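Local coordinates for protein putative hydantoin racemase (Klebsiella pneumoniae subsp. pneumoniae, PDB 3QVK) that probably catalyses the interconversion of D- and L-5-monosubstituted hydantoins, at residues N10-M15 with P147-E152; S44-F49 with T116-T121; G72-S77 with I95-A100; F112-T117 with A139-I144. All blocks are in the same frame, centred on the assembly; numbering follows the deposited sequence.

Interaction 1 of 4, residues N10-M15 with P147-E152; sequences NTSLAM and PVLALE. With 2AL (1-(2,5-dioxo-2,5-dihydro-1H-imidazol-4-yl)urea), chain C.
With chi1 at -162° the Met15 chain swings away from its own N and then bends at chi3, which drops the methyl CE among Val148, Leu149 and Glu152. Glu152 bends at chi2 and brings its carboxylate back over the first turn of the opposing helix. CE lies 3.8 Å from Val148 CG1 and about as far from Leu149 CD2 and Glu152 CG, the Met15 and Val148 side chains crossing at about a right angle. Glu152 OE2 comes to 3.4 Å from Met15 CA, but its polar partner is Thr18 OG1, one turn further on. The other branch of Val148 belongs to the ligand pocket: CG2 sits 3.5 Å from N1 of the bound ureido-imidazole dione. Asn10 reaches the same ligand, its ND2 donating to O8 at 2.8 Å. Asn10 OD1 accepts from Ser12 N, an Asx turn that fixes how the amide is rotated, and also from Asn8 ND2. Ser12 in turn N-caps the helix, OG taking the N-H of Met15 at 3.2 Å. The contact thus sets the start of helix 13-26 against the short 3-10 turn 148-151, which lies between strand 138-143 and helix 157-172.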
loop_
_atom_site.group_PDB
_atom_site.type_symbol
_atom_site.label_atom_id
_atom_site.label_comp_id
_atom_site.label_asym_id
_atom_site.label_seq_id
_atom_site.Cartn_x
_atom_site.Cartn_y
_atom_site.Cartn_z
ATOM N N ASN A 10 -22.104 4.667 -23.794
ATOM C CA ASN A 10 -23.008 5.802 -23.975
ATOM C C ASN A 10 -23.834 5.672 -25.262
ATOM O O ASN A 10 -23.509 4.857 -26.130
ATOM C CB ASN A 10 -22.259 7.145 -23.890
ATOM C CG ASN A 10 -21.353 7.408 -25.083
ATOM O OD1 ASN A 10 -21.795 7.405 -26.233
ATOM N ND2 ASN A 10 -20.081 7.670 -24.809
ATOM N N THR A 11 -24.892 6.472 -25.377
ATOM C CA THR A 11 -25.842 6.356 -26.489
ATOM C C THR A 11 -25.517 7.252 -27.689
ATOM O O THR A 11 -26.322 7.367 -28.618
ATOM C CB THR A 11 -27.293 6.640 -26.030
ATOM O OG1 THR A 11 -27.380 7.971 -25.509
ATOM C CG2 THR A 11 -27.735 5.644 -24.962
ATOM N N SER A 12 -24.346 7.884 -27.673
ATOM C CA SER A 12 -23.914 8.726 -28.788
ATOM C C SER A 12 -23.484 7.877 -29.978
ATOM O O SER A 12 -22.473 7.172 -29.918
ATOM C CB SER A 12 -22.773 9.653 -28.359
ATOM O OG SER A 12 -22.192 10.305 -29.478
ATOM N N LEU A 13 -24.258 7.946 -31.060
ATOM C CA LEU A 13 -23.939 7.202 -32.278
ATOM C C LEU A 13 -22.683 7.755 -32.951
ATOM O O LEU A 13 -21.939 7.007 -33.586
ATOM C CB LEU A 13 -25.122 7.204 -33.252
ATOM C CG LEU A 13 -25.161 6.062 -34.276
ATOM C CD1 LEU A 13 -25.602 4.750 -33.635
ATOM C CD2 LEU A 13 -26.082 6.411 -35.422
ATOM N N ALA A 14 -22.456 9.059 -32.797
ATOM C CA ALA A 14 -21.249 9.717 -33.296
ATOM C C ALA A 14 -19.986 9.139 -32.655
ATOM O O ALA A 14 -18.998 8.874 -33.345
ATOM C CB ALA A 14 -21.325 11.221 -33.063
ATOM N N MET A 15 -20.029 8.947 -31.338
ATOM C CA MET A 15 -18.913 8.354 -30.604
ATOM C C MET A 15 -18.774 6.865 -30.932
ATOM O O MET A 15 -17.660 6.346 -31.006
ATOM C CB MET A 15 -19.070 8.579 -29.096
ATOM C CG MET A 15 -17.780 8.403 -28.296
ATOM S SD MET A 15 -17.734 9.381 -26.775
ATOM C CE MET A 15 -17.357 11.006 -27.424
ATOM N N PRO A 147 -16.273 19.095 -21.945
ATOM C CA PRO A 147 -17.181 17.945 -21.922
ATOM C C PRO A 147 -16.736 16.842 -22.883
ATOM O O PRO A 147 -16.048 17.121 -23.867
ATOM C CB PRO A 147 -18.523 18.539 -22.370
ATOM C CG PRO A 147 -18.180 19.831 -23.038
ATOM C CD PRO A 147 -16.979 20.337 -22.313
ATOM N N VAL A 148 -17.125 15.605 -22.586
ATOM C CA VAL A 148 -16.729 14.434 -23.379
ATOM C C VAL A 148 -17.029 14.601 -24.874
ATOM O O VAL A 148 -16.184 14.302 -25.723
ATOM C CB VAL A 148 -17.379 13.133 -22.825
ATOM C CG1 VAL A 148 -17.135 11.950 -23.756
ATOM C CG2 VAL A 148 -16.843 12.822 -21.435
ATOM N N LEU A 149 -18.221 15.108 -25.184
ATOM C CA LEU A 149 -18.685 15.225 -26.570
ATOM C C LEU A 149 -18.048 16.376 -27.361
ATOM O O LEU A 149 -18.321 16.536 -28.553
ATOM C CB LEU A 149 -20.218 15.308 -26.620
ATOM C CG LEU A 149 -20.993 14.106 -26.062
ATOM C CD1 LEU A 149 -22.483 14.403 -26.010
ATOM C CD2 LEU A 149 -20.723 12.831 -26.860
ATOM N N ALA A 150 -17.196 17.162 -26.703
ATOM C CA ALA A 150 -16.433 18.218 -27.376
ATOM C C ALA A 150 -15.484 17.638 -28.426
ATOM O O ALA A 150 -15.130 18.311 -29.395
ATOM C CB ALA A 150 -15.664 19.057 -26.365
ATOM N N LEU A 151 -15.089 16.382 -28.225
ATOM C CA LEU A 151 -14.251 15.651 -29.176
ATOM C C LEU A 151 -14.981 15.345 -30.485
ATOM O O LEU A 151 -14.351 15.029 -31.496
ATOM C CB LEU A 151 -13.749 14.348 -28.544
ATOM C CG LEU A 151 -12.743 14.457 -27.394
ATOM C CD1 LEU A 151 -12.826 13.229 -26.498
ATOM C CD2 LEU A 151 -11.322 14.661 -27.914
ATOM N N GLU A 152 -16.309 15.444 -30.456
ATOM C CA GLU A 152 -17.144 15.147 -31.621
ATOM C C GLU A 152 -17.808 16.390 -32.222
ATOM O O GLU A 152 -18.567 16.280 -33.189
ATOM C CB GLU A 152 -18.220 14.114 -31.258
ATOM C CG GLU A 152 -17.693 12.779 -30.736
ATOM C CD GLU A 152 -17.157 11.861 -31.827
ATOM O OE1 GLU A 152 -17.240 12.210 -33.026
ATOM O OE2 GLU A 152 -16.650 10.776 -31.479
HETATM C C4 2AL C . -15.911 8.633 -21.038
HETATM C C5 2AL C . -15.675 7.938 -22.212
HETATM O O5 2AL C . -14.624 7.382 -22.529
HETATM N N7 2AL C . -16.785 7.970 -22.943
HETATM C C8 2AL C . -17.673 8.668 -22.229
HETATM O O8 2AL C . -18.823 8.906 -22.596
HETATM N N9 2AL C . -17.161 9.081 -21.067
HETATM N N3 2AL C . -15.050 8.827 -20.036
HETATM C C2 2AL C . -14.178 9.839 -20.015
HETATM N N1 2AL C . -14.160 10.669 -21.054
HETATM O O2 2AL C . -13.410 9.994 -19.065
#

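Interaction 2 of 4, residues S44-F49 with T116-T121. With 2AL (1-(2,5-dioxo-2,5-dihydro-1H-imidazol-4-yl)urea), chain C.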
loop_
_atom_site.group_PDB
_atom_site.type_symbol
_atom_site.label_atom_id
_atom_site.label_comp_id
_atom_site.label_asym_id
_atom_site.label_seq_id
_atom_site.Cartn_x
_atom_site.Cartn_y
_atom_site.Cartn_z
ATOM N N SER A 44 -23.444 10.826 -22.907
ATOM C CA SER A 44 -22.035 10.850 -22.513
ATOM C C SER A 44 -21.892 10.522 -21.032
ATOM O O SER A 44 -22.810 10.762 -20.245
ATOM C CB SER A 44 -21.391 12.204 -22.832
ATOM O OG SER A 44 -21.936 13.240 -22.035
ATOM N N ILE A 45 -20.741 9.970 -20.663
ATOM C CA ILE A 45 -20.495 9.546 -19.289
ATOM C C ILE A 45 -19.531 10.511 -18.601
ATOM O O ILE A 45 -18.344 10.569 -18.937
ATOM C CB ILE A 45 -19.980 8.090 -19.225
ATOM C CG1 ILE A 45 -20.951 7.151 -19.949
ATOM C CG2 ILE A 45 -19.799 7.651 -17.779
ATOM C CD1 ILE A 45 -20.305 5.898 -20.511
ATOM N N GLU A 46 -20.063 11.270 -17.644
ATOM C CA GLU A 46 -19.320 12.338 -16.976
ATOM C C GLU A 46 -19.561 12.323 -15.468
ATOM O O GLU A 46 -19.927 13.342 -14.877
ATOM C CB GLU A 46 -19.714 13.703 -17.558
ATOM C CG GLU A 46 -19.455 13.856 -19.052
ATOM C CD GLU A 46 -20.012 15.144 -19.626
ATOM O OE1 GLU A 46 -21.132 15.545 -19.246
ATOM O OE2 GLU A 46 -19.326 15.753 -20.471
ATOM N N GLY A 47 -19.360 11.163 -14.851
ATOM C CA GLY A 47 -19.572 11.009 -13.415
ATOM C C GLY A 47 -20.140 9.659 -13.028
ATOM O O GLY A 47 -20.370 8.802 -13.884
ATOM N N HIS A 48 -20.381 9.486 -11.731
ATOM C CA HIS A 48 -20.788 8.200 -11.163
ATOM C C HIS A 48 -22.222 7.810 -11.518
ATOM O O HIS A 48 -22.512 6.631 -11.734
ATOM C CB HIS A 48 -20.593 8.210 -9.644
ATOM C CG HIS A 48 -19.214 8.613 -9.218
ATOM N ND1 HIS A 48 -18.872 9.919 -8.944
ATOM C CD2 HIS A 48 -18.092 7.881 -9.026
ATOM C CE1 HIS A 48 -17.598 9.976 -8.598
ATOM N NE2 HIS A 48 -17.102 8.752 -8.639
ATOM N N PHE A 49 -23.107 8.806 -11.568
ATOM C CA PHE A 49 -24.507 8.616 -11.953
ATOM C C PHE A 49 -24.607 8.111 -13.394
ATOM O O PHE A 49 -25.337 7.158 -13.674
ATOM C CB PHE A 49 -25.284 9.928 -11.762
ATOM C CG PHE A 49 -26.716 9.883 -12.231
ATOM C CD1 PHE A 49 -27.710 9.336 -11.427
ATOM C CD2 PHE A 49 -27.073 10.423 -13.464
ATOM C CE1 PHE A 49 -29.038 9.307 -11.855
ATOM C CE2 PHE A 49 -28.396 10.402 -13.899
ATOM C CZ PHE A 49 -29.380 9.841 -13.092
ATOM N N THR A 116 -7.386 13.100 -19.812
ATOM C CA THR A 116 -8.819 12.832 -19.952
ATOM C C THR A 116 -9.637 14.119 -20.163
ATOM O O THR A 116 -9.068 15.194 -20.374
ATOM C CB THR A 116 -9.361 11.971 -18.770
ATOM O OG1 THR A 116 -10.695 11.534 -19.056
ATOM C CG2 THR A 116 -9.341 12.741 -17.452
ATOM N N THR A 117 -10.963 14.000 -20.103
ATOM C CA THR A 117 -11.877 15.083 -20.478
ATOM C C THR A 117 -12.175 16.072 -19.344
ATOM O O THR A 117 -11.613 17.168 -19.309
ATOM C CB THR A 117 -13.206 14.523 -21.048
ATOM O OG1 THR A 117 -13.812 13.656 -20.080
ATOM C CG2 THR A 117 -12.956 13.742 -22.332
ATOM N N LEU A 118 -13.061 15.680 -18.429
ATOM C CA LEU A 118 -13.510 16.557 -17.345
ATOM C C LEU A 118 -12.790 16.278 -16.027
ATOM O O LEU A 118 -12.433 15.129 -15.752
ATOM C CB LEU A 118 -15.024 16.429 -17.141
ATOM C CG LEU A 118 -15.975 17.155 -18.095
ATOM C CD1 LEU A 118 -17.409 16.771 -17.778
ATOM C CD2 LEU A 118 -15.807 18.671 -18.028
ATOM N N PRO A 119 -12.574 17.329 -15.208
ATOM C CA PRO A 119 -11.982 17.185 -13.875
ATOM C C PRO A 119 -12.709 16.186 -12.970
ATOM O O PRO A 119 -12.059 15.476 -12.204
ATOM C CB PRO A 119 -12.088 18.597 -13.294
ATOM C CG PRO A 119 -12.008 19.481 -14.477
ATOM C CD PRO A 119 -12.732 18.751 -15.576
ATOM N N ARG A 120 -14.036 16.125 -13.064
ATOM C CA ARG A 120 -14.828 15.241 -12.200
ATOM C C ARG A 120 -14.709 13.748 -12.546
ATOM O O ARG A 120 -15.151 12.896 -11.772
ATOM C CB ARG A 120 -16.298 15.684 -12.149
ATOM C CG ARG A 120 -17.101 15.456 -13.427
ATOM C CD ARG A 120 -18.569 15.821 -13.220
ATOM N NE ARG A 120 -19.166 15.097 -12.097
ATOM C CZ ARG A 120 -20.377 15.333 -11.597
ATOM N NH1 ARG A 120 -21.152 16.278 -12.114
ATOM N NH2 ARG A 120 -20.817 14.617 -10.571
ATOM N N THR A 121 -14.115 13.440 -13.697
ATOM C CA THR A 121 -13.881 12.047 -14.093
ATOM C C THR A 121 -12.530 11.529 -13.592
ATOM O O THR A 121 -12.272 10.325 -13.630
ATOM C CB THR A 121 -13.987 11.837 -15.627
ATOM O OG1 THR A 121 -12.950 12.566 -16.295
ATOM C CG2 THR A 121 -15.349 12.289 -16.148
HETATM C C4 2AL C . -15.911 8.633 -21.038
HETATM C C5 2AL C . -15.675 7.938 -22.212
HETATM O O5 2AL C . -14.624 7.382 -22.529
HETATM N N7 2AL C . -16.785 7.970 -22.943
HETATM C C8 2AL C . -17.673 8.668 -22.229
HETATM O O8 2AL C . -18.823 8.906 -22.596
HETATM N N9 2AL C . -17.161 9.081 -21.067
HETATM N N3 2AL C . -15.050 8.827 -20.036
HETATM C C2 2AL C . -14.178 9.839 -20.015
HETATM N N1 2AL C . -14.160 10.669 -21.054
HETATM O O2 2AL C . -13.410 9.994 -19.065
#
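Glu46 and Leu118 meet through a single methyl: Leu118 CD1 sits beside the extended Glu46 side chain, touching it from CB (3.8 Å) to OE2 (3.5 Å). Arg120 passes the backbone of Glu46, its CD 3.3 Å from Glu46 O. That oxygen lies over one face of the guanidinium, at too poor an angle to NE for a hydrogen bond. Thr121 adds its methyl, CG2 standing 4.1 Å from Glu46 CA. The next shell fixes these groups. Glu46 OE2 accepts from Val148 N, while OE1 makes a salt bridge to Lys233 of the second subunit. The Arg120 guanidinium is likewise taken by that subunit, through salt bridges to its Glu88 and Glu231 and a hydrogen bond to its Ala228 O, so the contact lies at a subunit interface. Within 116-121, Leu118 O accepts twice from Thr121, from N and from OG1; the hydroxyl, 2.7 Å away, is in the carbonyl plane on a lone pair. The ligand lies alongside: Ile45 N donates to its O8 at 2.9 Å, and its N1 gives a weak bond to Thr117 OG1. Gly47 occupies the N-cap position of helix 48-68, and its loop faces the turn joining strand 112-116 to helix 122-132.

Interaction 3 of 4, residues G72-S77 with I95-A100; sequences GHVIAS and IGIAEA. Unlike the reference sequence in segment 72-77: Ser77 (reference Cys). With 2AL (1-(2,5-dioxo-2,5-dihydro-1H-imidazol-4-yl)urea), chain C.
Backbone hydrogen bonds join His73, Ile75, Ile95 and Ile97 in parallel register. Ile95 N donates to His73 O at 3.0 Å, Ile75 N to Ile95 O at 2.9 Å, and Ile97 N to Ile75 O at 3.1 Å, the last more bent at 140°. These are the two strands of a right-handed beta-alpha-beta crossover in a parallel sheet: 94-96, the outermost strand within this chain, lies beside 72-75, with helix 83-89 connecting them. Apolar contacts gather on Ile97, the first residue of helix 97-108, whose CG2 meets Val74 CG1 at 3.8 Å and also touches Ala76 CB. The rest of Ile97 packs on backbone carbonyls. A chi1 of 63° tucks CG1 in over its own main chain, 3.5 Å from Ser77 O, and CD1 lies 3.6 Å from the carbonyl carbons of Ala76 and Ser77. Among polar side chains, the N-H of Gly96 points almost straight at the end of the Glu99 CD-OE1 bond, and OE2 makes a salt bridge to Arg87; Asp80 takes the N-H groups of Ala98 and Glu99 at the start of the helix. At the ligand, Ser77, which replaces the cysteine of the reference sequence, sets CB 3.5 Å from the ring atoms N7 and C5.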
loop_
_atom_site.group_PDB
_atom_site.type_symbol
_atom_site.label_atom_id
_atom_site.label_comp_id
_atom_site.label_asym_id
_atom_site.label_seq_id
_atom_site.Cartn_x
_atom_site.Cartn_y
_atom_site.Cartn_z
ATOM N N GLY A 72 -15.809 -12.309 -28.125
ATOM C CA GLY A 72 -15.391 -11.432 -27.035
ATOM C C GLY A 72 -16.063 -10.072 -27.057
ATOM O O GLY A 72 -16.774 -9.733 -28.005
ATOM N N HIS A 73 -15.824 -9.293 -26.004
ATOM C CA HIS A 73 -16.476 -7.999 -25.825
ATOM C C HIS A 73 -15.485 -6.920 -25.399
ATOM O O HIS A 73 -14.503 -7.201 -24.705
ATOM C CB HIS A 73 -17.586 -8.093 -24.773
ATOM C CG HIS A 73 -18.546 -9.220 -24.995
ATOM N ND1 HIS A 73 -19.756 -9.051 -25.631
ATOM C CD2 HIS A 73 -18.481 -10.527 -24.649
ATOM C CE1 HIS A 73 -20.396 -10.207 -25.670
ATOM N NE2 HIS A 73 -19.642 -11.120 -25.085
ATOM N N VAL A 74 -15.760 -5.688 -25.820
ATOM C CA VAL A 74 -14.992 -4.518 -25.401
ATOM C C VAL A 74 -15.938 -3.465 -24.815
ATOM O O VAL A 74 -16.964 -3.136 -25.419
ATOM C CB VAL A 74 -14.174 -3.917 -26.577
ATOM C CG1 VAL A 74 -13.569 -2.571 -26.197
ATOM C CG2 VAL A 74 -13.075 -4.880 -27.022
ATOM N N ILE A 75 -15.595 -2.954 -23.635
ATOM C CA ILE A 75 -16.342 -1.854 -23.023
ATOM C C ILE A 75 -15.614 -0.541 -23.318
ATOM O O ILE A 75 -14.550 -0.262 -22.755
ATOM C CB ILE A 75 -16.563 -2.072 -21.507
ATOM C CG1 ILE A 75 -17.355 -3.364 -21.273
ATOM C CG2 ILE A 75 -17.288 -0.877 -20.887
ATOM C CD1 ILE A 75 -17.494 -3.765 -19.818
ATOM N N ALA A 76 -16.204 0.259 -24.206
ATOM C CA ALA A 76 -15.500 1.373 -24.841
ATOM C C ALA A 76 -15.720 2.765 -24.237
ATOM O O ALA A 76 -15.920 3.742 -24.964
ATOM C CB ALA A 76 -15.777 1.382 -26.347
ATOM N N SER A 77 -15.691 2.847 -22.910
ATOM C CA SER A 77 -15.570 4.135 -22.220
ATOM C C SER A 77 -14.579 4.018 -21.064
ATOM O O SER A 77 -14.480 2.968 -20.426
ATOM C CB SER A 77 -16.926 4.667 -21.747
ATOM O OG SER A 77 -17.390 3.981 -20.603
ATOM N N ILE A 95 -13.103 -6.927 -22.086
ATOM C CA ILE A 95 -11.979 -6.033 -21.802
ATOM C C ILE A 95 -12.425 -4.571 -21.806
ATOM O O ILE A 95 -13.063 -4.112 -22.755
ATOM C CB ILE A 95 -10.811 -6.229 -22.821
ATOM C CG1 ILE A 95 -10.433 -7.713 -22.972
ATOM C CG2 ILE A 95 -9.594 -5.375 -22.445
ATOM C CD1 ILE A 95 -9.922 -8.393 -21.697
ATOM N N GLY A 96 -12.092 -3.849 -20.739
ATOM C CA GLY A 96 -12.350 -2.413 -20.671
ATOM C C GLY A 96 -11.244 -1.640 -21.364
ATOM O O GLY A 96 -10.106 -2.110 -21.431
ATOM N N ILE A 97 -11.570 -0.458 -21.882
ATOM C CA ILE A 97 -10.576 0.342 -22.608
ATOM C C ILE A 97 -9.564 1.047 -21.698
ATOM O O ILE A 97 -8.422 1.267 -22.098
ATOM C CB ILE A 97 -11.205 1.330 -23.635
ATOM C CG1 ILE A 97 -12.096 2.373 -22.952
ATOM C CG2 ILE A 97 -11.947 0.558 -24.727
ATOM C CD1 ILE A 97 -12.226 3.670 -23.740
ATOM N N ALA A 98 -9.982 1.395 -20.481
ATOM C CA ALA A 98 -9.057 1.932 -19.483
ATOM C C ALA A 98 -8.085 0.836 -19.061
ATOM O O ALA A 98 -6.873 1.046 -19.038
ATOM C CB ALA A 98 -9.808 2.471 -18.281
ATOM N N GLU A 99 -8.642 -0.332 -18.747
ATOM C CA GLU A 99 -7.879 -1.529 -18.415
ATOM C C GLU A 99 -6.810 -1.820 -19.471
ATOM O O GLU A 99 -5.629 -1.950 -19.147
ATOM C CB GLU A 99 -8.837 -2.720 -18.264
ATOM C CG GLU A 99 -8.182 -4.063 -17.964
ATOM C CD GLU A 99 -9.158 -5.228 -18.065
ATOM O OE1 GLU A 99 -10.102 -5.159 -18.884
ATOM O OE2 GLU A 99 -8.982 -6.219 -17.328
ATOM N N ALA A 100 -7.233 -1.896 -20.732
ATOM C CA ALA A 100 -6.341 -2.243 -21.838
ATOM C C ALA A 100 -5.242 -1.210 -22.082
ATOM O O ALA A 100 -4.087 -1.576 -22.303
ATOM C CB ALA A 100 -7.138 -2.481 -23.106
HETATM C C4 2AL C . -15.911 8.633 -21.038
HETATM C C5 2AL C . -15.675 7.938 -22.212
HETATM O O5 2AL C . -14.624 7.382 -22.529
HETATM N N7 2AL C . -16.785 7.970 -22.943
HETATM C C8 2AL C . -17.673 8.668 -22.229
HETATM O O8 2AL C . -18.823 8.906 -22.596
HETATM N N9 2AL C . -17.161 9.081 -21.067
HETATM N N3 2AL C . -15.050 8.827 -20.036
HETATM C C2 2AL C . -14.178 9.839 -20.015
HETATM N N1 2AL C . -14.160 10.669 -21.054
HETATM O O2 2AL C . -13.410 9.994 -19.065
#

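Interaction 4 of 4, residues F112-T117 with A139-I144; sequences FSIVTT and AALHAI. With 2AL (1-(2,5-dioxo-2,5-dihydro-1H-imidazol-4-yl)urea), chain C.
His142 packs against the carbonyl of Ile114 on the neighbouring strand. Its CB stands 3.6 Å from Ile114 O, the ring carbon CD2 passes the same oxygen at 3.9 Å, and at the tip NE2 hydrogen-bonds to Asp173. Ser113 OG, on the same face, hydrogen-bonds to Ser175 OG and to that same Asp173. The backbones pair as parallel strands, in a ladder that is regular from Ile114 N onward: Ile114 N donates to Ala140 O, His142 N to Ile114 O at 2.7 Å, Thr116 N to His142 O, and Ile144 N to Thr116 O. At its start Ala139 N takes Phe112 O, and the buried Ala140 N is left without a partner in the model. On the face with Thr116 and Ala143, Ile114 and Leu141 lie side by side and point the same way, CD1 to CD2 4.1 Å, and Leu122 of helix 122-132 touches Leu141. A chi1 of 57° brings Ile144 CG1 to 3.4 Å from Thr116 O, while its CG2 meets Val115 CG1. Thr116 CG2 touches His142 O, whereas its OG1 bonds to Gly181 O and lies 3.1 Å from ligand O2. Strands 112-116 and 138-143, joined by helix 122-132, form a beta-alpha-beta unit of a parallel sheet, and the loop following the first strand carries Thr117 into the ligand site, as is common in parallel alpha/beta folds.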
loop_
_atom_site.group_PDB
_atom_site.type_symbol
_atom_site.label_atom_id
_atom_site.label_comp_id
_atom_site.label_asym_id
_atom_site.label_seq_id
_atom_site.Cartn_x
_atom_site.Cartn_y
_atom_site.Cartn_z
ATOM N N PHE A 112 3.372 6.187 -16.829
ATOM C CA PHE A 112 2.535 6.868 -17.815
ATOM C C PHE A 112 1.738 8.024 -17.210
ATOM O O PHE A 112 1.521 8.076 -15.998
ATOM C CB PHE A 112 1.596 5.874 -18.518
ATOM C CG PHE A 112 0.602 5.199 -17.596
ATOM C CD1 PHE A 112 -0.626 5.796 -17.312
ATOM C CD2 PHE A 112 0.888 3.959 -17.033
ATOM C CE1 PHE A 112 -1.547 5.174 -16.470
ATOM C CE2 PHE A 112 -0.027 3.328 -16.190
ATOM C CZ PHE A 112 -1.247 3.937 -15.908
ATOM N N SER A 113 1.313 8.947 -18.066
ATOM C CA SER A 113 0.410 10.021 -17.668
ATOM C C SER A 113 -0.939 9.849 -18.356
ATOM O O SER A 113 -1.004 9.382 -19.495
ATOM C CB SER A 113 1.006 11.386 -18.014
ATOM O OG SER A 113 2.172 11.640 -17.252
ATOM N N ILE A 114 -2.011 10.219 -17.660
ATOM C CA ILE A 114 -3.358 10.152 -18.224
ATOM C C ILE A 114 -3.854 11.545 -18.615
ATOM O O ILE A 114 -3.752 12.493 -17.833
ATOM C CB ILE A 114 -4.364 9.469 -17.253
ATOM C CG1 ILE A 114 -3.958 8.011 -16.997
ATOM C CG2 ILE A 114 -5.796 9.537 -17.805
ATOM C CD1 ILE A 114 -4.685 7.350 -15.834
ATOM N N VAL A 115 -4.370 11.658 -19.837
ATOM C CA VAL A 115 -5.018 12.881 -20.305
ATOM C C VAL A 115 -6.479 12.566 -20.627
ATOM O O VAL A 115 -6.772 11.845 -21.584
ATOM C CB VAL A 115 -4.301 13.491 -21.538
ATOM C CG1 VAL A 115 -5.013 14.758 -22.008
ATOM C CG2 VAL A 115 -2.841 13.794 -21.217
ATOM N N THR A 116 -7.386 13.100 -19.812
ATOM C CA THR A 116 -8.819 12.832 -19.952
ATOM C C THR A 116 -9.637 14.119 -20.163
ATOM O O THR A 116 -9.068 15.194 -20.374
ATOM C CB THR A 116 -9.361 11.971 -18.770
ATOM O OG1 THR A 116 -10.695 11.534 -19.056
ATOM C CG2 THR A 116 -9.341 12.741 -17.452
ATOM N N THR A 117 -10.963 14.000 -20.103
ATOM C CA THR A 117 -11.877 15.083 -20.478
ATOM C C THR A 117 -12.175 16.072 -19.344
ATOM O O THR A 117 -11.613 17.168 -19.309
ATOM C CB THR A 117 -13.206 14.523 -21.048
ATOM O OG1 THR A 117 -13.812 13.656 -20.080
ATOM C CG2 THR A 117 -12.956 13.742 -22.332
ATOM N N ALA A 139 2.225 8.449 -13.284
ATOM C CA ALA A 139 2.957 9.617 -12.800
ATOM C C ALA A 139 2.033 10.792 -12.481
ATOM O O ALA A 139 2.227 11.483 -11.478
ATOM C CB ALA A 139 4.018 10.033 -13.813
ATOM N N ALA A 140 1.035 11.008 -13.337
ATOM C CA ALA A 140 0.090 12.113 -13.177
ATOM C C ALA A 140 -1.204 11.884 -13.955
ATOM O O ALA A 140 -1.233 11.130 -14.932
ATOM C CB ALA A 140 0.733 13.434 -13.604
ATOM N N LEU A 141 -2.269 12.542 -13.505
ATOM C CA LEU A 141 -3.553 12.536 -14.199
ATOM C C LEU A 141 -3.936 13.965 -14.558
ATOM O O LEU A 141 -3.816 14.874 -13.732
ATOM C CB LEU A 141 -4.645 11.900 -13.334
ATOM C CG LEU A 141 -4.560 10.408 -13.001
ATOM C CD1 LEU A 141 -3.748 10.176 -11.733
ATOM C CD2 LEU A 141 -5.958 9.843 -12.836
ATOM N N HIS A 142 -4.391 14.159 -15.792
ATOM C CA HIS A 142 -4.736 15.487 -16.290
ATOM C C HIS A 142 -6.088 15.503 -16.994
ATOM O O HIS A 142 -6.472 14.528 -17.643
ATOM C CB HIS A 142 -3.663 15.996 -17.253
ATOM C CG HIS A 142 -2.275 15.976 -16.691
ATOM N ND1 HIS A 142 -1.896 16.743 -15.612
ATOM C CD2 HIS A 142 -1.172 15.288 -17.070
ATOM C CE1 HIS A 142 -0.621 16.523 -15.343
ATOM N NE2 HIS A 142 -0.159 15.645 -16.214
ATOM N N ALA A 143 -6.795 16.622 -16.862
ATOM C CA ALA A 143 -8.068 16.837 -17.546
ATOM C C ALA A 143 -8.013 18.121 -18.369
ATOM O O ALA A 143 -7.441 19.121 -17.931
ATOM C CB ALA A 143 -9.206 16.891 -16.542
ATOM N N ILE A 144 -8.611 18.087 -19.558
ATOM C CA ILE A 144 -8.594 19.236 -20.474
ATOM C C ILE A 144 -9.711 20.252 -20.207
ATOM O O ILE A 144 -9.774 21.300 -20.855
ATOM C CB ILE A 144 -8.610 18.798 -21.970
ATOM C CG1 ILE A 144 -9.834 17.924 -22.280
ATOM C CG2 ILE A 144 -7.299 18.090 -22.332
ATOM C CD1 ILE A 144 -10.157 17.794 -23.763
HETATM C C4 2AL C . -15.911 8.633 -21.038
HETATM C C5 2AL C . -15.675 7.938 -22.212
HETATM O O5 2AL C . -14.624 7.382 -22.529
HETATM N N7 2AL C . -16.785 7.970 -22.943
HETATM C C8 2AL C . -17.673 8.668 -22.229
HETATM O O8 2AL C . -18.823 8.906 -22.596
HETATM N N9 2AL C . -17.161 9.081 -21.067
HETATM N N3 2AL C . -15.050 8.827 -20.036
HETATM C C2 2AL C . -14.178 9.839 -20.015
HETATM N N1 2AL C . -14.160 10.669 -21.054
HETATM O O2 2AL C . -13.410 9.994 -19.065
#

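Overall arrangement
All four contacts reach one ligand. Interaction 3 belongs to the four-stranded parallel sheet that includes strands 72-75 and 94-96; interaction 4 belongs to the second such sheet, with 112-116 and 138-143. Their centres are about 18 Å apart, with nearest atoms about 7 Å apart. Interactions 1 and 2, centres about 12 Å apart, join loops from the two sheet-bearing halves and touch through Glu46 and Val148. Interaction 2 shares Thr116 and Thr117 with interaction 4. Along the chain, interaction 1 encloses the other three, interaction 3 is nested inside interaction 2, and interaction 4 follows interaction 3, so distant segments converge on a single pocket.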